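PDB 4R9O: putative aldo/keto reductase from Salmonella enterica subsp. enterica serovar Typhimurium, which probably acts as an NADP-dependent oxidoreductase of the aldo/keto reductase family, although its natural substrate is not established. Local coordinates for residues L45-T50 / A274-E279; A70-P75 / N119-Y124; V248-I253 / P262-G267. All blocks are in the same frame, centred on the assembly; numbering follows the deposited sequence.

Contact 1: residues L45-T50 / A274-E279; sequences LDLGVT and AALEAE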
loop_
_atom_site.group_PDB
_atom_site.type_symbol
_atom_site.label_atom_id
_atom_site.label_comp_id
_atom_site.label_asym_id
_atom_site.label_seq_id
_atom_site.Cartn_x
_atom_site.Cartn_y
_atom_site.Cartn_z
ATOM N N LEU C 45 2.449 -20.843 -39.769
ATOM C CA LEU C 45 1.338 -21.697 -40.183
ATOM C C LEU C 45 1.786 -23.156 -40.276
ATOM O O LEU C 45 1.110 -24.059 -39.783
ATOM C CB LEU C 45 0.797 -21.215 -41.530
ATOM C CG LEU C 45 -0.703 -21.089 -41.810
ATOM C CD1 LEU C 45 -1.481 -20.715 -40.575
ATOM C CD2 LEU C 45 -0.932 -20.048 -42.901
ATOM N N ASP C 46 2.941 -23.363 -40.911
ATOM C CA ASP C 46 3.560 -24.677 -41.052
ATOM C C ASP C 46 3.862 -25.335 -39.718
ATOM O O ASP C 46 3.821 -26.557 -39.597
ATOM C CB ASP C 46 4.856 -24.568 -41.853
ATOM C CG ASP C 46 4.623 -24.590 -43.345
ATOM O OD1 ASP C 46 3.691 -25.298 -43.784
ATOM O OD2 ASP C 46 5.376 -23.906 -44.076
ATOM N N LEU C 47 4.187 -24.522 -38.719
ATOM C CA LEU C 47 4.478 -25.035 -37.388
ATOM C C LEU C 47 3.199 -25.286 -36.587
ATOM O O LEU C 47 3.254 -25.836 -35.487
ATOM C CB LEU C 47 5.389 -24.068 -36.629
ATOM C CG LEU C 47 6.701 -23.704 -37.329
ATOM C CD1 LEU C 47 7.561 -22.800 -36.453
ATOM C CD2 LEU C 47 7.464 -24.955 -37.753
ATOM N N GLY C 48 2.054 -24.884 -37.136
ATOM C CA GLY C 48 0.776 -25.115 -36.478
ATOM C C GLY C 48 0.199 -23.905 -35.762
ATOM O O GLY C 48 -0.827 -24.003 -35.089
ATOM N N VAL C 49 0.854 -22.757 -35.901
ATOM C CA VAL C 49 0.349 -21.525 -35.303
ATOM C C VAL C 49 -0.654 -20.859 -36.247
ATOM O O VAL C 49 -0.265 -20.186 -37.203
ATOM C CB VAL C 49 1.488 -20.541 -34.980
ATOM C CG1 VAL C 49 0.928 -19.275 -34.321
ATOM C CG2 VAL C 49 2.531 -21.211 -34.094
ATOM N N THR C 50 -1.943 -21.057 -35.981
ATOM C CA THR C 50 -2.985 -20.552 -36.867
ATOM C C THR C 50 -3.707 -19.308 -36.340
ATOM O O THR C 50 -4.288 -18.546 -37.114
ATOM C CB THR C 50 -4.033 -21.647 -37.146
ATOM O OG1 THR C 50 -4.656 -22.039 -35.918
ATOM C CG2 THR C 50 -3.371 -22.867 -37.806
ATOM N N ALA C 274 11.386 -21.884 -31.181
ATOM C CA ALA C 274 11.910 -22.129 -29.843
ATOM C C ALA C 274 10.836 -21.947 -28.780
ATOM O O ALA C 274 11.003 -22.372 -27.650
ATOM C CB ALA C 274 13.093 -21.214 -29.556
ATOM N N ALA C 275 9.737 -21.299 -29.136
ATOM C CA ALA C 275 8.638 -21.147 -28.199
ATOM C C ALA C 275 7.813 -22.427 -28.150
ATOM O O ALA C 275 7.423 -22.890 -27.084
ATOM C CB ALA C 275 7.766 -19.961 -28.588
ATOM N N LEU C 276 7.566 -23.000 -29.320
ATOM C CA LEU C 276 6.661 -24.134 -29.448
ATOM C C LEU C 276 7.192 -25.390 -28.774
ATOM O O LEU C 276 6.426 -26.288 -28.439
ATOM C CB LEU C 276 6.381 -24.408 -30.924
ATOM C CG LEU C 276 5.969 -23.153 -31.698
ATOM C CD1 LEU C 276 5.672 -23.472 -33.154
ATOM C CD2 LEU C 276 4.777 -22.464 -31.026
ATOM N N GLU C 277 8.504 -25.444 -28.569
ATOM C CA GLU C 277 9.132 -26.586 -27.915
ATOM C C GLU C 277 8.755 -26.693 -26.431
ATOM O O GLU C 277 9.004 -27.721 -25.798
ATOM C CB GLU C 277 10.653 -26.507 -28.071
ATOM C CG GLU C 277 11.124 -26.629 -29.519
ATOM C CD GLU C 277 12.636 -26.593 -29.662
ATOM O OE1 GLU C 277 13.126 -26.726 -30.805
ATOM O OE2 GLU C 277 13.333 -26.429 -28.639
ATOM N N ALA C 278 8.150 -25.642 -25.878
ATOM C CA ALA C 278 7.728 -25.668 -24.479
ATOM C C ALA C 278 6.625 -26.696 -24.228
ATOM O O ALA C 278 6.505 -27.211 -23.120
ATOM C CB ALA C 278 7.275 -24.286 -24.033
ATOM N N GLU C 279 5.831 -26.997 -25.255
ATOM C CA GLU C 279 4.764 -27.999 -25.152
ATOM C C GLU C 279 5.259 -29.371 -24.677
ATOM O O GLU C 279 4.481 -30.150 -24.121
ATOM C CB GLU C 279 4.045 -28.170 -26.501
ATOM C CG GLU C 279 3.028 -27.074 -26.836
ATOM C CD GLU C 279 1.791 -27.597 -27.577
ATOM O OE1 GLU C 279 1.097 -28.492 -27.041
ATOM O OE2 GLU C 279 1.509 -27.107 -28.692
#
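At the seam where the TIM barrel closes on itself, Leu276 near the end of helix 269-276 reaches across to Leu47 and Val49, in the turn that carries the chain from helix 34-46 toward strand 51-53. Gly48, between the two, has a positive phi of 101° and completes a Schellman motif, its N bonded to Leu45 O; the helix ends there, and the residues on either side of Gly48 in sequence both meet the same leucine. One branch of Leu276 does most of the work. Its CD1 lies 3.5 Å from Leu47 CB, a close approach, and 3.9 Å from Leu47 CD1, with the two side chains crossing at about a right angle. The fork of Leu276 also receives Val49: Val49 CG2 is 4.0 Å from Leu276 CD1 and equally far from Leu276 CD2. That methyl of Val49 stands beside its own backbone N, since chi1 of -179° sends CG1 to the position anti to N instead. Val5 from the N-terminal arm touches both Val49 and Leu276, while Phe20 and Ile264 of the barrel strands lie against Leu276. Nearby, Glu279 forms a salt bridge with Arg19. No hydrogen bond links 45-50 to 274-279, so what joins them is methyl and methylene packing, governed by shape and by the burial of hydrocarbon surface rather than by direction.

Contact 2: residues A70-P75 / N119-Y124; sequences ALTLAP and NLATDY
Leu71 and Thr72, in the last turn of helix 63-73, meet Leu120 and Ala121 where helix 106-119 gives way to the loop before strand 125-130. The approach begins just ahead of the touching pair, at Asn119, whose ND2 is hydrogen-bonded to Glu64, near the start of helix 63-73. Leu120 follows and makes its contact through the main chain: its carbonyl O lies 3.3 Å from Leu71 CD1. That one methyl meets the oxygen, with CB and CG of Leu71 farther back, CB at 3.9 Å from Leu120 O; this is a polar-to-apolar contact and no conventional bond. Ala121 comes next. At positive phi (54°) and with two bonds back into the last turn, it ends the helix in a Schellman motif, and its methyl points toward helix 63-73. Ala121 CB lies 3.5 Å from Thr72 OG1. This hydroxyl sits beside its own backbone N (chi1 -65°) and is hydrogen-bonded to Gly68 O one turn earlier, so the alanine methyl packs against an oxygen already engaged within its own helix. Past this point the chain draws away, and Thr122 and Tyr124 turn to Arg78, the first by a hydrogen bond from OG1 and the second by a cation-pi interaction. Leu71 and Leu120 both rest on Ile83, and Ala70 packs on Leu37 and Val38 of helix 34-46, so two adjacent helix ends of the barrel are brought together against strand 82-90, which lies between them in sequence.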
loop_
_atom_site.group_PDB
_atom_site.type_symbol
_atom_site.label_atom_id
_atom_site.label_comp_id
_atom_site.label_asym_id
_atom_site.label_seq_id
_atom_site.Cartn_x
_atom_site.Cartn_y
_atom_site.Cartn_z
ATOM N N ALA C 70 -0.525 -8.413 -46.845
ATOM C CA ALA C 70 -0.004 -9.766 -47.014
ATOM C C ALA C 70 -1.122 -10.719 -47.416
ATOM O O ALA C 70 -0.950 -11.552 -48.307
ATOM C CB ALA C 70 0.673 -10.252 -45.740
ATOM N N LEU C 71 -2.272 -10.586 -46.763
ATOM C CA LEU C 71 -3.433 -11.408 -47.098
ATOM C C LEU C 71 -3.924 -11.167 -48.524
ATOM O O LEU C 71 -4.506 -12.059 -49.143
ATOM C CB LEU C 71 -4.576 -11.153 -46.112
ATOM C CG LEU C 71 -4.344 -11.669 -44.701
ATOM C CD1 LEU C 71 -5.609 -11.524 -43.842
ATOM C CD2 LEU C 71 -3.850 -13.116 -44.733
ATOM N N THR C 72 -3.693 -9.964 -49.041
ATOM C CA THR C 72 -4.118 -9.636 -50.390
ATOM C C THR C 72 -3.200 -10.316 -51.404
ATOM O O THR C 72 -3.660 -10.783 -52.435
ATOM C CB THR C 72 -4.144 -8.110 -50.628
ATOM O OG1 THR C 72 -5.142 -7.513 -49.791
ATOM C CG2 THR C 72 -4.457 -7.792 -52.081
ATOM N N LEU C 73 -1.912 -10.399 -51.087
ATOM C CA LEU C 73 -0.955 -11.102 -51.942
ATOM C C LEU C 73 -1.142 -12.618 -51.881
ATOM O O LEU C 73 -0.808 -13.327 -52.827
ATOM C CB LEU C 73 0.479 -10.749 -51.549
ATOM C CG LEU C 73 0.930 -9.309 -51.775
ATOM C CD1 LEU C 73 2.311 -9.086 -51.187
ATOM C CD2 LEU C 73 0.912 -8.966 -53.252
ATOM N N ALA C 74 -1.669 -13.109 -50.765
ATOM C CA ALA C 74 -1.857 -14.546 -50.574
ATOM C C ALA C 74 -3.215 -14.853 -49.940
ATOM O O ALA C 74 -3.284 -15.199 -48.760
ATOM C CB ALA C 74 -0.731 -15.113 -49.720
ATOM N N PRO C 75 -4.301 -14.737 -50.731
ATOM C CA PRO C 75 -5.690 -14.822 -50.248
ATOM C C PRO C 75 -6.099 -16.203 -49.747
ATOM O O PRO C 75 -7.108 -16.316 -49.053
ATOM C CB PRO C 75 -6.510 -14.438 -51.482
ATOM C CG PRO C 75 -5.640 -14.783 -52.629
ATOM C CD PRO C 75 -4.246 -14.474 -52.179
ATOM N N ASN C 119 -9.213 -3.143 -43.341
ATOM C CA ASN C 119 -7.765 -3.186 -43.141
ATOM C C ASN C 119 -7.167 -4.557 -43.407
ATOM O O ASN C 119 -6.190 -4.686 -44.149
ATOM C CB ASN C 119 -7.402 -2.757 -41.722
ATOM C CG ASN C 119 -7.636 -1.289 -41.495
ATOM O OD1 ASN C 119 -7.667 -0.511 -42.440
ATOM N ND2 ASN C 119 -7.801 -0.900 -40.244
ATOM N N LEU C 120 -7.767 -5.574 -42.797
ATOM C CA LEU C 120 -7.268 -6.942 -42.892
ATOM C C LEU C 120 -7.618 -7.593 -44.232
ATOM O O LEU C 120 -7.207 -8.719 -44.501
ATOM C CB LEU C 120 -7.821 -7.784 -41.738
ATOM C CG LEU C 120 -7.377 -7.352 -40.332
ATOM C CD1 LEU C 120 -8.246 -7.974 -39.232
ATOM C CD2 LEU C 120 -5.905 -7.692 -40.107
ATOM N N ALA C 121 -8.381 -6.876 -45.054
ATOM C CA ALA C 121 -8.842 -7.356 -46.358
ATOM C C ALA C 121 -9.553 -8.705 -46.258
ATOM O O ALA C 121 -9.220 -9.653 -46.977
ATOM C CB ALA C 121 -7.669 -7.443 -47.347
ATOM N N THR C 122 -10.541 -8.778 -45.369
ATOM C CA THR C 122 -11.319 -9.998 -45.172
ATOM C C THR C 122 -12.764 -9.645 -44.806
ATOM O O THR C 122 -13.036 -8.531 -44.355
ATOM C CB THR C 122 -10.708 -10.891 -44.074
ATOM O OG1 THR C 122 -11.403 -12.142 -44.035
ATOM C CG2 THR C 122 -10.811 -10.213 -42.707
ATOM N N ASP C 123 -13.692 -10.578 -45.003
ATOM C CA ASP C 123 -15.099 -10.266 -44.764
ATOM C C ASP C 123 -15.616 -10.758 -43.422
ATOM O O ASP C 123 -16.786 -10.555 -43.115
ATOM C CB ASP C 123 -15.982 -10.830 -45.875
ATOM C CG ASP C 123 -15.818 -12.321 -46.059
ATOM O OD1 ASP C 123 -16.512 -12.880 -46.937
ATOM O OD2 ASP C 123 -14.996 -12.937 -45.347
ATOM N N TYR C 124 -14.764 -11.405 -42.625
ATOM C CA TYR C 124 -15.165 -11.778 -41.267
ATOM C C TYR C 124 -13.976 -11.832 -40.316
ATOM O O TYR C 124 -12.840 -12.081 -40.734
ATOM C CB TYR C 124 -15.900 -13.125 -41.260
ATOM C CG TYR C 124 -14.988 -14.328 -41.397
ATOM C CD1 TYR C 124 -14.555 -15.032 -40.277
ATOM C CD2 TYR C 124 -14.554 -14.754 -42.647
ATOM C CE1 TYR C 124 -13.712 -16.128 -40.405
ATOM C CE2 TYR C 124 -13.718 -15.842 -42.783
ATOM C CZ TYR C 124 -13.299 -16.527 -41.661
ATOM O OH TYR C 124 -12.465 -17.612 -41.806
#

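Contact 3: residues V248-I253 / P262-G267; sequences VVYAWI and PIIGSG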
loop_
_atom_site.group_PDB
_atom_site.type_symbol
_atom_site.label_atom_id
_atom_site.label_comp_id
_atom_site.label_asym_id
_atom_site.label_seq_id
_atom_site.Cartn_x
_atom_site.Cartn_y
_atom_site.Cartn_z
ATOM N N VAL C 248 11.441 -22.330 -20.906
ATOM C CA VAL C 248 11.127 -22.562 -19.503
ATOM C C VAL C 248 9.982 -21.643 -19.067
ATOM O O VAL C 248 9.019 -22.098 -18.466
ATOM C CB VAL C 248 12.365 -22.349 -18.607
ATOM C CG1 VAL C 248 12.018 -22.585 -17.132
ATOM C CG2 VAL C 248 13.497 -23.277 -19.052
ATOM N N VAL C 249 10.076 -20.360 -19.402
ATOM C CA VAL C 249 9.021 -19.403 -19.059
ATOM C C VAL C 249 7.678 -19.789 -19.691
ATOM O O VAL C 249 6.653 -19.774 -19.021
ATOM C CB VAL C 249 9.390 -17.975 -19.497
ATOM C CG1 VAL C 249 8.212 -17.022 -19.279
ATOM C CG2 VAL C 249 10.634 -17.497 -18.755
ATOM N N TYR C 250 7.675 -20.134 -20.977
ATOM C CA TYR C 250 6.429 -20.558 -21.628
ATOM C C TYR C 250 5.846 -21.810 -20.952
ATOM O O TYR C 250 4.630 -21.921 -20.764
ATOM C CB TYR C 250 6.655 -20.814 -23.127
ATOM C CG TYR C 250 6.815 -19.544 -23.952
ATOM C CD1 TYR C 250 5.934 -18.477 -23.805
ATOM C CD2 TYR C 250 7.850 -19.415 -24.869
ATOM C CE1 TYR C 250 6.085 -17.310 -24.561
ATOM C CE2 TYR C 250 8.014 -18.260 -25.620
ATOM C CZ TYR C 250 7.130 -17.212 -25.466
ATOM O OH TYR C 250 7.304 -16.073 -26.223
ATOM N N ALA C 251 6.719 -22.749 -20.593
ATOM C CA ALA C 251 6.302 -23.986 -19.939
ATOM C C ALA C 251 5.670 -23.665 -18.590
ATOM O O ALA C 251 4.687 -24.283 -18.185
ATOM C CB ALA C 251 7.495 -24.936 -19.775
ATOM N N TRP C 252 6.228 -22.661 -17.918
ATOM C CA TRP C 252 5.750 -22.203 -16.619
ATOM C C TRP C 252 4.321 -21.668 -16.703
ATOM O O TRP C 252 3.490 -21.919 -15.823
ATOM C CB TRP C 252 6.692 -21.120 -16.082
ATOM C CG TRP C 252 6.401 -20.642 -14.687
ATOM C CD1 TRP C 252 6.939 -21.127 -13.529
ATOM C CD2 TRP C 252 5.524 -19.572 -14.304
ATOM N NE1 TRP C 252 6.442 -20.438 -12.450
ATOM C CE2 TRP C 252 5.570 -19.476 -12.897
ATOM C CE3 TRP C 252 4.684 -18.701 -15.014
ATOM C CZ2 TRP C 252 4.827 -18.534 -12.184
ATOM C CZ3 TRP C 252 3.940 -17.759 -14.302
ATOM C CH2 TRP C 252 4.016 -17.690 -12.901
ATOM N N ILE C 253 4.058 -20.909 -17.765
ATOM C CA ILE C 253 2.741 -20.346 -18.036
ATOM C C ILE C 253 1.732 -21.435 -18.417
ATOM O O ILE C 253 0.597 -21.450 -17.933
ATOM C CB ILE C 253 2.829 -19.301 -19.173
ATOM C CG1 ILE C 253 3.562 -18.048 -18.687
ATOM C CG2 ILE C 253 1.448 -18.946 -19.709
ATOM C CD1 ILE C 253 3.817 -17.040 -19.790
ATOM N N PRO C 262 -0.382 -18.820 -24.804
ATOM C CA PRO C 262 0.645 -17.765 -24.847
ATOM C C PRO C 262 0.701 -17.047 -26.190
ATOM O O PRO C 262 0.691 -17.694 -27.241
ATOM C CB PRO C 262 1.953 -18.526 -24.585
ATOM C CG PRO C 262 1.527 -19.822 -23.924
ATOM C CD PRO C 262 0.199 -20.154 -24.558
ATOM N N ILE C 263 0.748 -15.716 -26.148
ATOM C CA ILE C 263 0.928 -14.907 -27.351
ATOM C C ILE C 263 2.402 -14.635 -27.559
ATOM O O ILE C 263 3.059 -14.067 -26.683
ATOM C CB ILE C 263 0.180 -13.560 -27.265
ATOM C CG1 ILE C 263 -1.317 -13.796 -27.037
ATOM C CG2 ILE C 263 0.449 -12.710 -28.516
ATOM C CD1 ILE C 263 -2.075 -12.542 -26.613
ATOM N N ILE C 264 2.919 -15.068 -28.704
ATOM C CA ILE C 264 4.307 -14.845 -29.070
ATOM C C ILE C 264 4.373 -13.567 -29.892
ATOM O O ILE C 264 3.550 -13.368 -30.784
ATOM C CB ILE C 264 4.881 -16.016 -29.898
ATOM C CG1 ILE C 264 4.442 -17.364 -29.325
ATOM C CG2 ILE C 264 6.403 -15.912 -30.016
ATOM C CD1 ILE C 264 4.702 -18.519 -30.279
ATOM N N GLY C 265 5.346 -12.707 -29.606
ATOM C CA GLY C 265 5.425 -11.424 -30.280
ATOM C C GLY C 265 6.660 -11.200 -31.128
ATOM O O GLY C 265 6.861 -10.105 -31.656
ATOM N N SER C 266 7.493 -12.229 -31.260
ATOM C CA SER C 266 8.749 -12.101 -31.994
ATOM C C SER C 266 8.566 -12.320 -33.493
ATOM O O SER C 266 7.984 -13.319 -33.915
ATOM C CB SER C 266 9.789 -13.090 -31.455
ATOM O OG SER C 266 10.917 -13.164 -32.321
ATOM N N GLY C 267 9.091 -11.393 -34.291
ATOM C CA GLY C 267 9.027 -11.503 -35.737
ATOM C C GLY C 267 10.099 -12.409 -36.311
ATOM O O GLY C 267 10.299 -12.451 -37.521
#
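Tyr250 and Ile253 look from helix 245-254 onto Pro262 and Ile264 of strand 261-264, the helix and following strand of one alpha/beta step in the TIM barrel. Their axes come within 10.2 Å at 150°, close to antiparallel, as expected when the chain follows an outer helix one way and returns along a strand of the barrel wall. The packed part runs along the strand from Pro262 to Ile264. Pro262 points toward the helix and is met by two side chains: its CB is 4.1 Å from Tyr250 CD1, the ring and the pyrrolidine crossing obliquely, and its CG is 4.3 Å from Ile253 CG2. With CG beside its own backbone N (chi1 -74°), Tyr250 stretches on along the strand, far enough for its OH to lie 3.9 Å from Ile264 CG2, where ring and isoleucine cross at about a right angle. Ile263, between the two contact residues, points away from the helix, in keeping with strand alternation. All four touching residues are buried, and Phe20 of strand 16-23 backs both Pro262 and Ile264; Cys214, in a probable NADP-binding loop, lies against both Tyr250 and Ile253.

Beyond Ile264 the character changes. The strand gives way to Gly265, Ser266 and Gly267, partly exposed and without close contact to segment 248-253; Ser266 CB stays 6.5 Å from Tyr250 OH. Ser266 and Gly267 probably bind NADP, as in a close relative. The OG of Ser266, trans to the backbone N (chi1 169°), accepts a hydrogen bond from the backbone N of Lys268.

In the fold
Contacts 1 and 3 are neighbours, their centres 10 Å apart, and they touch through the face of helix 269-276 and the 3-10 turn after it: Ala275 CB lies 3.4 Å from Tyr250 CE2, and Ala278 CB lies 3.6 Å from Tyr250 CB. Ala275 also reaches Ile264, so packing runs continuously from the closing seam into the barrel wall. Contact 3 includes part of the probable NADP site, whereas in contact 1 the Leu276 side chain stays about 11 Å from that of Ser266. Contact 2 stands apart, its centre 23 Å from contact 1 and 27 Å from contact 3; Leu120 is about 9 Å, side chain to side chain, from Tyr58, the likely proton donor.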